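Local atomic coordinates of methyltransferase-like protein (PDB entry 4PNE), a protein that catalyses a [4+2] cycloaddition in spinosyn biosynthesis, using a fold like that of SAM-dependent methyltransferases and binding S-adenosyl-L-homocysteine. Residues A33-S36 with Q37-G40; L108-A111 with R112-I116; M173-P176 with D177-I180. One frame throughout, in Å; residues are numbered along the deposited sequence.

Contact 1 (A33-S36 with Q37-G40); sequences APTS and QQVG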
ATOM      1  N   ALA A  33       4.367   4.402  18.440  1.00 42.59           N
ATOM      2  CA  ALA A  33       3.794   3.715  17.287  1.00 41.34           C
ATOM      3  C   ALA A  33       4.158   2.237  17.286  1.00 29.46           C
ATOM      4  O   ALA A  33       5.211   1.865  17.784  1.00 29.26           O
ATOM      5  CB  ALA A  33       4.267   4.359  16.008  1.00 34.27           C
ATOM      6  N   PRO A  34       3.299   1.389  16.694  1.00 28.19           N
ATOM      7  CA  PRO A  34       3.624  -0.033  16.566  1.00 24.28           C
ATOM      8  C   PRO A  34       4.958  -0.274  15.841  1.00 23.62           C
ATOM      9  O   PRO A  34       5.280   0.428  14.883  1.00 23.28           O
ATOM     10  CB  PRO A  34       2.461  -0.583  15.731  1.00 25.39           C
ATOM     11  CG  PRO A  34       1.351   0.373  15.933  1.00 32.43           C
ATOM     12  CD  PRO A  34       1.969   1.707  16.141  1.00 32.60           C
ATOM     13  N   THR A  35       5.718  -1.264  16.300  1.00 23.12           N
ATOM     14  CA  THR A  35       6.975  -1.658  15.649  1.00 23.03           C
ATOM     15  C   THR A  35       6.709  -2.423  14.364  1.00 23.87           C
ATOM     16  O   THR A  35       5.591  -2.892  14.143  1.00 19.48           O
ATOM     17  CB  THR A  35       7.840  -2.555  16.537  1.00 24.93           C
ATOM     18  OG1 THR A  35       7.156  -3.796  16.750  1.00 26.39           O
ATOM     19  CG2 THR A  35       8.115  -1.896  17.862  1.00 28.71           C
ATOM     20  N   SER A  36       7.734  -2.565  13.529  0.59 20.65           N
ATOM     21  CA  SER A  36       7.587  -3.312  12.289  0.59 18.80           C
ATOM     22  C   SER A  36       7.222  -4.777  12.580  0.59 21.68           C
ATOM     23  O   SER A  36       6.445  -5.389  11.851  0.59 19.48           O
ATOM     24  CB  SER A  36       8.859  -3.212  11.436  0.59 20.72           C
ATOM     25  OG  SER A  36      10.007  -3.679  12.107  0.59 21.45           O
ATOM     26  N   GLN A  37       7.755  -5.333  13.656  1.00 23.25           N
ATOM     27  CA  GLN A  37       7.392  -6.698  14.043  1.00 25.64           C
ATOM     28  C   GLN A  37       5.898  -6.779  14.414  1.00 25.03           C
ATOM     29  O   GLN A  37       5.184  -7.723  14.034  1.00 20.38           O
ATOM     30  CB  GLN A  37       8.277  -7.147  15.200  1.00 29.10           C
ATOM     31  CG  GLN A  37       8.175  -8.613  15.553  1.00 47.65           C
ATOM     32  CD  GLN A  37       9.214  -9.020  16.578  1.00 57.78           C
ATOM     33  OE1 GLN A  37      10.024  -8.199  17.022  1.00 49.93           O
ATOM     34  NE2 GLN A  37       9.199 -10.292  16.961  1.00 71.70           N
ATOM     35  N   GLN A  38       5.417  -5.764  15.132  1.00 19.02           N
ATOM     36  CA  GLN A  38       4.023  -5.691  15.532  1.00 18.19           C
ATOM     37  C   GLN A  38       3.104  -5.525  14.329  1.00 20.78           C
ATOM     38  O   GLN A  38       2.030  -6.131  14.266  1.00 18.03           O
ATOM     39  CB  GLN A  38       3.835  -4.557  16.543  1.00 22.80           C
ATOM     40  CG  GLN A  38       4.370  -4.951  17.930  1.00 28.91           C
ATOM     41  CD  GLN A  38       4.354  -3.821  18.949  1.00 31.19           C
ATOM     42  OE1 GLN A  38       4.578  -2.657  18.626  1.00 30.40           O
ATOM     43  NE2 GLN A  38       4.081  -4.173  20.197  1.00 36.40           N
ATOM     44  N   VAL A  39       3.520  -4.697  13.376  1.00 17.50           N
ATOM     45  CA  VAL A  39       2.748  -4.555  12.167  1.00 17.58           C
ATOM     46  C   VAL A  39       2.721  -5.900  11.431  1.00 12.34           C
ATOM     47  O   VAL A  39       1.661  -6.328  10.982  1.00 13.25           O
ATOM     48  CB  VAL A  39       3.320  -3.441  11.262  1.00 12.93           C
ATOM     49  CG1 VAL A  39       2.582  -3.417   9.932  1.00 17.66           C
ATOM     50  CG2 VAL A  39       3.192  -2.107  11.955  1.00 17.96           C
ATOM     51  N   GLY A  40       3.857  -6.581  11.312  1.00 15.38           N
ATOM     52  CA  GLY A  40       3.874  -7.869  10.632  1.00 14.06           C
ATOM     53  C   GLY A  40       2.947  -8.872  11.315  1.00 15.07           C
ATOM     54  O   GLY A  40       2.227  -9.625  10.672  1.00 13.75           O
TER
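T35 and Q38 form a capping box at the start of helix 36-54, each side chain bonding to the other residue's backbone N. Q38 CB lies 3.4 Å from T35 OG1. One bond further out, Q38 CG is still closer to the same hydroxyl, at 3.2 Å. Q38 CD then brings the amide to T35 N, where Q38 OE1 accepts from T35 N at 2.9 Å. This bond is nearly straight (N-H...O 171°) and lies in the carbonyl plane, on a lone pair. With CG set beside its own backbone N (chi1 -75°) and an extended chain beyond, Q38 bends back against the direction of the helix and reaches the residue that precedes it. T35 OG1 also donates a weak hydrogen bond to Q38 OE1, at 3.4 Å. In the reverse half of the box, Q38 N donates to T35 OG1 at 3.1 Å, capping an N-H of the first helical turn. Ordinary helix bonding follows as V39 N binds T35 O and G40 N binds S36 O. V39 CG2 turns back to P34 CB at 4.1 Å, and V39 also touches the bound S-adenosyl-L-homocysteine. S36, likewise a pocket residue, spends its hydroxyl outside the turn: in the conformer described here, S36 OG is hydrogen-bonded to OD2 of D150, a ligand-binding residue.

Contact 2 (L108-A111 with R112-I116); sequences LRVA and RDNAI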
ATOM      1  N   LEU A 108       2.003  -9.123  -8.845  1.00  9.63           N
ATOM      2  CA  LEU A 108       1.774 -10.195  -9.787  1.00  9.61           C
ATOM      3  C   LEU A 108       0.879  -9.761 -10.919  1.00 11.59           C
ATOM      4  O   LEU A 108       1.021 -10.251 -12.025  1.00 13.64           O
ATOM      5  CB  LEU A 108       1.176 -11.420  -9.065  1.00  9.78           C
ATOM      6  CG  LEU A 108       2.194 -12.087  -8.150  1.00 14.73           C
ATOM      7  CD1 LEU A 108       1.546 -12.986  -7.120  1.00 14.74           C
ATOM      8  CD2 LEU A 108       3.229 -12.861  -8.952  1.00 14.88           C
ATOM      9  N   ARG A 109      -0.037  -8.827 -10.669  1.00 12.00           N
ATOM     10  CA  ARG A 109      -0.864  -8.300 -11.748  1.00 11.14           C
ATOM     11  C   ARG A 109      -0.020  -7.599 -12.805  1.00 10.54           C
ATOM     12  O   ARG A 109      -0.208  -7.797 -14.029  1.00 14.91           O
ATOM     13  CB  ARG A 109      -1.917  -7.331 -11.195  1.00 11.80           C
ATOM     14  CG  ARG A 109      -2.755  -6.646 -12.264  1.00 12.21           C
ATOM     15  CD  ARG A 109      -3.898  -5.841 -11.639  1.00 19.58           C
ATOM     16  NE  ARG A 109      -4.594  -5.123 -12.686  1.00 16.01           N
ATOM     17  CZ  ARG A 109      -5.530  -5.672 -13.454  1.00 17.57           C
ATOM     18  NH1 ARG A 109      -5.932  -6.927 -13.241  1.00 17.05           N
ATOM     19  NH2 ARG A 109      -6.106  -4.943 -14.396  1.00 19.46           N
ATOM     20  N   VAL A 110       0.908  -6.791 -12.338  1.00 10.57           N
ATOM     21  CA  VAL A 110       1.788  -6.015 -13.208  1.00 10.90           C
ATOM     22  C   VAL A 110       2.806  -6.933 -13.887  1.00 13.92           C
ATOM     23  O   VAL A 110       3.079  -6.768 -15.058  1.00 15.52           O
ATOM     24  CB  VAL A 110       2.485  -4.888 -12.403  1.00 13.68           C
ATOM     25  CG1 VAL A 110       3.501  -4.147 -13.253  1.00 14.92           C
ATOM     26  CG2 VAL A 110       1.487  -3.899 -11.912  1.00 12.00           C
ATOM     27  N   ALA A 111       3.300  -7.936 -13.161  1.00 11.03           N
ATOM     28  CA  ALA A 111       4.299  -8.839 -13.702  1.00 10.95           C
ATOM     29  C   ALA A 111       3.713  -9.715 -14.807  1.00 11.92           C
ATOM     30  O   ALA A 111       4.441 -10.213 -15.651  1.00 17.78           O
ATOM     31  CB  ALA A 111       4.879  -9.691 -12.618  1.00 14.27           C
ATOM     32  N   ARG A 112       2.401  -9.924 -14.814  1.00 11.00           N
ATOM     33  CA  ARG A 112       1.837 -10.781 -15.869  1.00 14.50           C
ATOM     34  C   ARG A 112       2.168 -10.225 -17.262  1.00 17.62           C
ATOM     35  O   ARG A 112       2.481 -10.997 -18.172  1.00 22.08           O
ATOM     36  CB  ARG A 112       0.318 -10.935 -15.683  1.00 17.28           C
ATOM     37  CG  ARG A 112      -0.285 -12.043 -16.522  1.00 22.48           C
ATOM     38  CD  ARG A 112      -1.793 -11.911 -16.637  1.00 29.48           C
ATOM     39  NE  ARG A 112      -2.180 -10.727 -17.394  1.00 29.19           N
ATOM     40  CZ  ARG A 112      -3.430 -10.317 -17.565  1.00 35.30           C
ATOM     41  NH1 ARG A 112      -4.439 -10.989 -17.019  1.00 35.19           N
ATOM     42  NH2 ARG A 112      -3.666  -9.225 -18.281  1.00 36.20           N
ATOM     43  N   ASP A 113       2.121  -8.900 -17.411  1.00 16.31           N
ATOM     44  CA  ASP A 113       2.156  -8.241 -18.725  1.00 22.14           C
ATOM     45  C   ASP A 113       3.384  -7.358 -18.914  1.00 22.95           C
ATOM     46  O   ASP A 113       3.520  -6.669 -19.935  1.00 23.83           O
ATOM     47  CB  ASP A 113       0.901  -7.382 -18.925  1.00 28.24           C
ATOM     48  CG  ASP A 113      -0.378  -8.192 -18.895  1.00 33.85           C
ATOM     49  OD1 ASP A 113      -0.349  -9.368 -19.314  1.00 41.29           O
ATOM     50  OD2 ASP A 113      -1.424  -7.644 -18.469  1.00 41.09           O
ATOM     51  N   ASN A 114       4.289  -7.385 -17.944  1.00 16.00           N
ATOM     52  CA  ASN A 114       5.519  -6.579 -18.024  1.00 17.06           C
ATOM     53  C   ASN A 114       6.743  -7.432 -17.705  1.00 16.89           C
ATOM     54  O   ASN A 114       6.835  -8.034 -16.626  1.00 13.51           O
ATOM     55  CB  ASN A 114       5.440  -5.391 -17.054  1.00 16.29           C
ATOM     56  CG  ASN A 114       4.367  -4.404 -17.440  1.00 22.02           C
ATOM     57  OD1 ASN A 114       4.624  -3.482 -18.196  1.00 22.10           O
ATOM     58  ND2 ASN A 114       3.162  -4.576 -16.902  1.00 17.52           N
ATOM     59  N   ALA A 115       7.682  -7.493 -18.655  1.00 18.69           N
ATOM     60  CA  ALA A 115       8.918  -8.224 -18.449  1.00 16.47           C
ATOM     61  C   ALA A 115       9.896  -7.390 -17.623  1.00 17.09           C
ATOM     62  O   ALA A 115      10.860  -6.791 -18.144  1.00 16.31           O
ATOM     63  CB  ALA A 115       9.530  -8.622 -19.763  1.00 18.09           C
ATOM     64  N   ILE A 116       9.619  -7.337 -16.331  1.00 13.00           N
ATOM     65  CA  ILE A 116      10.417  -6.623 -15.345  1.00 12.82           C
ATOM     66  C   ILE A 116      10.699  -7.530 -14.180  1.00 16.23           C
ATOM     67  O   ILE A 116      10.192  -8.649 -14.116  1.00 15.52           O
ATOM     68  CB  ILE A 116       9.703  -5.336 -14.848  1.00 13.33           C
ATOM     69  CG1 ILE A 116       8.405  -5.659 -14.091  1.00 14.87           C
ATOM     70  CG2 ILE A 116       9.385  -4.456 -16.008  1.00 13.75           C
ATOM     71  CD1 ILE A 116       7.693  -4.431 -13.554  1.00 15.98           C
TER
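N114 folds its side chain back over the last turn of helix 105-113, where N114 ND2 donates to V110 O at 2.9 Å. The acceptor lies almost exactly in the amide plane of N114, while the donor stands 19° out of the plane of the V110 carbonyl. N114 CG lies beside its own backbone N (chi1 -66°), which brings the amide across V110, with N114 ND2 3.7 Å from V110 CG1. The same V110 carbonyl takes a second, weak bond from D113 N at 3.3 Å, and R112 N is likewise held only weakly; the side-chain amide makes the straighter bond where the backbone bonds of the helix end are weak. R112 bends at chi3 (67°), turning its guanidinium side-on to the neighbouring D113: R112 NH2 meets the syn lone pair of D113 OD2 at 2.7 Å, while R112 NE reaches D113 OD1 from above the carboxylate plane, at 3.0 Å. R109 instead extends to a salt bridge with D82. Beyond the inverse gamma turn centred on A115, I116 CD1 packs on V110 CG1. The turn carries the beta-alpha-beta crossover from helix 105-113 into strand 117-122, with V110 and R109 against helix 73-88 and L108 against helix 125-138.

Contact 3 (M173-P176 with D177-I180); sequences MSEP and DRAI. With SAH (S-adenosyl-L-homocysteine), chain C.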
ATOM      1  N   MET A 173       4.420   2.745   9.013  1.00 16.25           N
ATOM      2  CA  MET A 173       5.749   2.594   9.554  1.00 18.09           C
ATOM      3  C   MET A 173       5.977   3.482  10.757  1.00 16.78           C
ATOM      4  O   MET A 173       5.446   4.578  10.801  1.00 16.47           O
ATOM      5  CB  MET A 173       6.753   2.883   8.466  1.00 17.92           C
ATOM      6  CG  MET A 173       6.457   2.026   7.264  1.00 22.92           C
ATOM      7  SD  MET A 173       7.697   2.206   6.016  1.00 19.90           S
ATOM      8  CE  MET A 173       7.029   1.134   4.735  1.00 14.45           C
ATOM      9  N   SER A 174       6.776   3.024  11.719  1.00 19.86           N
ATOM     10  CA  SER A 174       6.972   3.811  12.933  1.00 20.38           C
ATOM     11  C   SER A 174       7.678   5.111  12.588  1.00 19.47           C
ATOM     12  O   SER A 174       7.363   6.150  13.142  1.00 21.42           O
ATOM     13  CB  SER A 174       7.747   3.023  13.993  1.00 25.58           C
ATOM     14  OG  SER A 174       9.029   2.629  13.547  1.00 24.47           O
ATOM     15  N   GLU A 175       8.603   5.050  11.638  1.00 16.18           N
ATOM     16  CA  GLU A 175       9.384   6.215  11.219  1.00 20.85           C
ATOM     17  C   GLU A 175       9.364   6.322   9.695  1.00 18.39           C
ATOM     18  O   GLU A 175      10.292   5.853   9.025  1.00 15.86           O
ATOM     19  CB  GLU A 175      10.822   6.105  11.723  1.00 24.71           C
ATOM     20  CG  GLU A 175      10.959   6.168  13.232  1.00 32.43           C
ATOM     21  CD  GLU A 175      12.385   5.907  13.695  1.00 48.30           C
ATOM     22  OE1 GLU A 175      13.250   6.785  13.485  1.00 55.61           O
ATOM     23  OE2 GLU A 175      12.641   4.819  14.259  1.00 49.46           O
ATOM     24  N   PRO A 176       8.290   6.911   9.144  1.00 15.23           N
ATOM     25  CA  PRO A 176       8.135   6.928   7.681  1.00 16.45           C
ATOM     26  C   PRO A 176       9.248   7.694   6.999  1.00 17.01           C
ATOM     27  O   PRO A 176       9.587   7.376   5.875  1.00 17.78           O
ATOM     28  CB  PRO A 176       6.807   7.644   7.458  1.00 15.14           C
ATOM     29  CG  PRO A 176       6.087   7.594   8.742  1.00 21.58           C
ATOM     30  CD  PRO A 176       7.098   7.409   9.847  1.00 17.94           C
ATOM     31  N   ASP A 177       9.791   8.707   7.662  1.00 15.97           N
ATOM     32  CA  ASP A 177      10.813   9.523   7.026  1.00 18.16           C
ATOM     33  C   ASP A 177      12.053   8.703   6.790  1.00 14.18           C
ATOM     34  O   ASP A 177      12.768   8.939   5.843  1.00 17.55           O
ATOM     35  CB  ASP A 177      11.135  10.752   7.874  1.00 16.45           C
ATOM     36  CG  ASP A 177       9.955  11.695   7.993  1.00 26.16           C
ATOM     37  OD1 ASP A 177       9.616  12.374   6.989  1.00 30.35           O
ATOM     38  OD2 ASP A 177       9.361  11.765   9.095  1.00 30.09           O
ATOM     39  N   ARG A 178      12.317   7.776   7.698  1.00 17.70           N
ATOM     40  CA  ARG A 178      13.449   6.877   7.600  1.00 19.44           C
ATOM     41  C   ARG A 178      13.289   5.952   6.410  1.00 17.16           C
ATOM     42  O   ARG A 178      14.214   5.753   5.652  1.00 15.69           O
ATOM     43  CB  ARG A 178      13.580   6.048   8.866  1.00 22.41           C
ATOM     44  CG  ARG A 178      14.754   5.118   8.883  1.00 33.64           C
ATOM     45  CD  ARG A 178      14.841   4.395  10.215  1.00 32.29           C
ATOM     46  NE  ARG A 178      14.975   5.323  11.332  1.00 41.99           N
ATOM     47  CZ  ARG A 178      16.129   5.839  11.739  1.00 55.24           C
ATOM     48  NH1 ARG A 178      17.264   5.527  11.117  1.00 50.37           N
ATOM     49  NH2 ARG A 178      16.148   6.677  12.768  1.00 64.21           N
ATOM     50  N   ALA A 179      12.096   5.393   6.244  1.00 15.03           N
ATOM     51  CA  ALA A 179      11.828   4.556   5.077  1.00 12.74           C
ATOM     52  C   ALA A 179      11.934   5.360   3.772  1.00 13.53           C
ATOM     53  O   ALA A 179      12.432   4.883   2.743  1.00 13.59           O
ATOM     54  CB  ALA A 179      10.472   3.934   5.191  1.00 12.26           C
ATOM     55  N   ILE A 180      11.433   6.586   3.787  1.00 13.65           N
ATOM     56  CA  ILE A 180      11.502   7.408   2.595  1.00 11.51           C
ATOM     57  C   ILE A 180      12.968   7.666   2.180  1.00 14.17           C
ATOM     58  O   ILE A 180      13.312   7.575   0.999  1.00 12.14           O
ATOM     59  CB  ILE A 180      10.763   8.730   2.821  1.00 16.06           C
ATOM     60  CG1 ILE A 180       9.240   8.486   2.822  1.00 13.69           C
ATOM     61  CG2 ILE A 180      11.137   9.742   1.738  1.00 15.89           C
ATOM     62  CD1 ILE A 180       8.469   9.657   3.306  1.00 15.90           C
TER
HETATM   63  N   SAH C 301       1.012  -2.557  -1.278  1.00 14.33           N
HETATM   64  CA  SAH C 301       0.135  -3.680  -0.931  1.00 14.15           C
HETATM   65  CB  SAH C 301      -0.160  -3.808   0.561  1.00 12.04           C
HETATM   66  CG  SAH C 301      -0.523  -2.566   1.336  1.00 15.82           C
HETATM   67  SD  SAH C 301      -1.006  -2.982   3.018  1.00 13.88           S
HETATM   68  C   SAH C 301      -1.148  -3.564  -1.706  1.00 15.95           C
HETATM   69  O   SAH C 301      -1.884  -4.530  -1.798  1.00 14.49           O
HETATM   70  OXT SAH C 301      -1.396  -2.520  -2.316  1.00 12.84           O
HETATM   71  C5' SAH C 301       0.488  -2.380   3.847  1.00 13.54           C
HETATM   72  C4' SAH C 301       1.716  -3.248   3.610  1.00 13.18           C
HETATM   73  O4' SAH C 301       2.871  -2.581   4.102  1.00 13.04           O
HETATM   74  C3' SAH C 301       1.682  -4.586   4.327  1.00 13.27           C
HETATM   75  O3' SAH C 301       2.100  -5.547   3.375  1.00 13.01           O
HETATM   76  C2' SAH C 301       2.679  -4.419   5.462  1.00 12.47           C
HETATM   77  O2' SAH C 301       3.295  -5.605   5.961  1.00 14.47           O
HETATM   78  C1' SAH C 301       3.688  -3.469   4.820  1.00 11.84           C
HETATM   79  N9  SAH C 301       4.540  -2.787   5.813  1.00 12.01           N
HETATM   80  C8  SAH C 301       4.210  -2.118   6.946  1.00 17.45           C
HETATM   81  N7  SAH C 301       5.333  -1.696   7.570  1.00 13.74           N
HETATM   82  C5  SAH C 301       6.385  -2.113   6.839  1.00 11.02           C
HETATM   83  C6  SAH C 301       7.749  -1.992   7.001  1.00 15.50           C
HETATM   84  N6  SAH C 301       8.272  -1.340   8.029  1.00 16.07           N
HETATM   85  N1  SAH C 301       8.572  -2.512   6.068  1.00 11.53           N
HETATM   86  C2  SAH C 301       8.075  -3.184   4.970  1.00 13.25           C
HETATM   87  N3  SAH C 301       6.728  -3.353   4.824  1.00 14.60           N
HETATM   88  C4  SAH C 301       5.900  -2.795   5.736  1.00 11.18           C
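The E175 and R178 side chains run next to each other in the same direction, but their flat ends are turned sharply against each other, the carboxylate and guanidinium planes standing 78° apart. A single oxygen makes the salt bridge: E175 OE1 accepts from R178 NH2 at 3.0 Å and, more weakly, from R178 NE at 3.1 Å. It sits at the guanidinium edge, exactly in the plane for the NH2 bond, whereas R178 NH2 reaches it on the syn side but 25° out of the carboxylate plane. A bend at chi3 (-59°) in an otherwise extended chain swings the R178 guanidinium round to this position. Further back, the aliphatic parts also touch, with R178 CB 4.0 Å from E175 CB.

E175 occupies the N-cap position of helix 176-186, within the Rossmann-like methyltransferase fold. Its carbonyl serves as a weak acceptor for both R178 N and A179 N, and regular helical bonding sets in with I180 N to P176 O, 2.9 Å. D177 faces elsewhere: OD1 of D177 is hydrogen-bonded to S229, and I180 packs on the same neighbouring helix, 223-233.

On the ligand side, M173, extended beyond CG, passes over one face of the adenine of S-adenosyl-L-homocysteine. M173 CG lies 3.9 Å from the exocyclic N6 of the ligand, and the methyl M173 CE sits above the bond joining its C5 and C6, 3.9 Å from each. Between them, M173 SD is in close contact with A179 CB, at 3.4 Å, the alanine standing farther from the ring plane than the sulfur. The M173 carbonyl oxygen accepts a hydrogen bond from NH1 of R219, and the M173 side chain also touches A151, a ligand-binding residue.

Contacts 1 and 3 are neighbours at the S-adenosyl-L-homocysteine pocket, their centres 12 Å apart, and each is the beginning of a helix. The loops leading into those helices pack together: P34 O lies 3.7 Å from S174 CB, and A33 CB lies 4.1 Å from S174 CA. Each contact contributes to the pocket, contact 1 through S36 and V39 and contact 3 through M173. Contact 2 is a helix end, on the opposite side of the chain's centre from contact 1, with its centre about 30 Å from that of contact 1 and 28 Å from that of contact 3. It touches neither; the R109 side chain remains about 10 Å from the ligand.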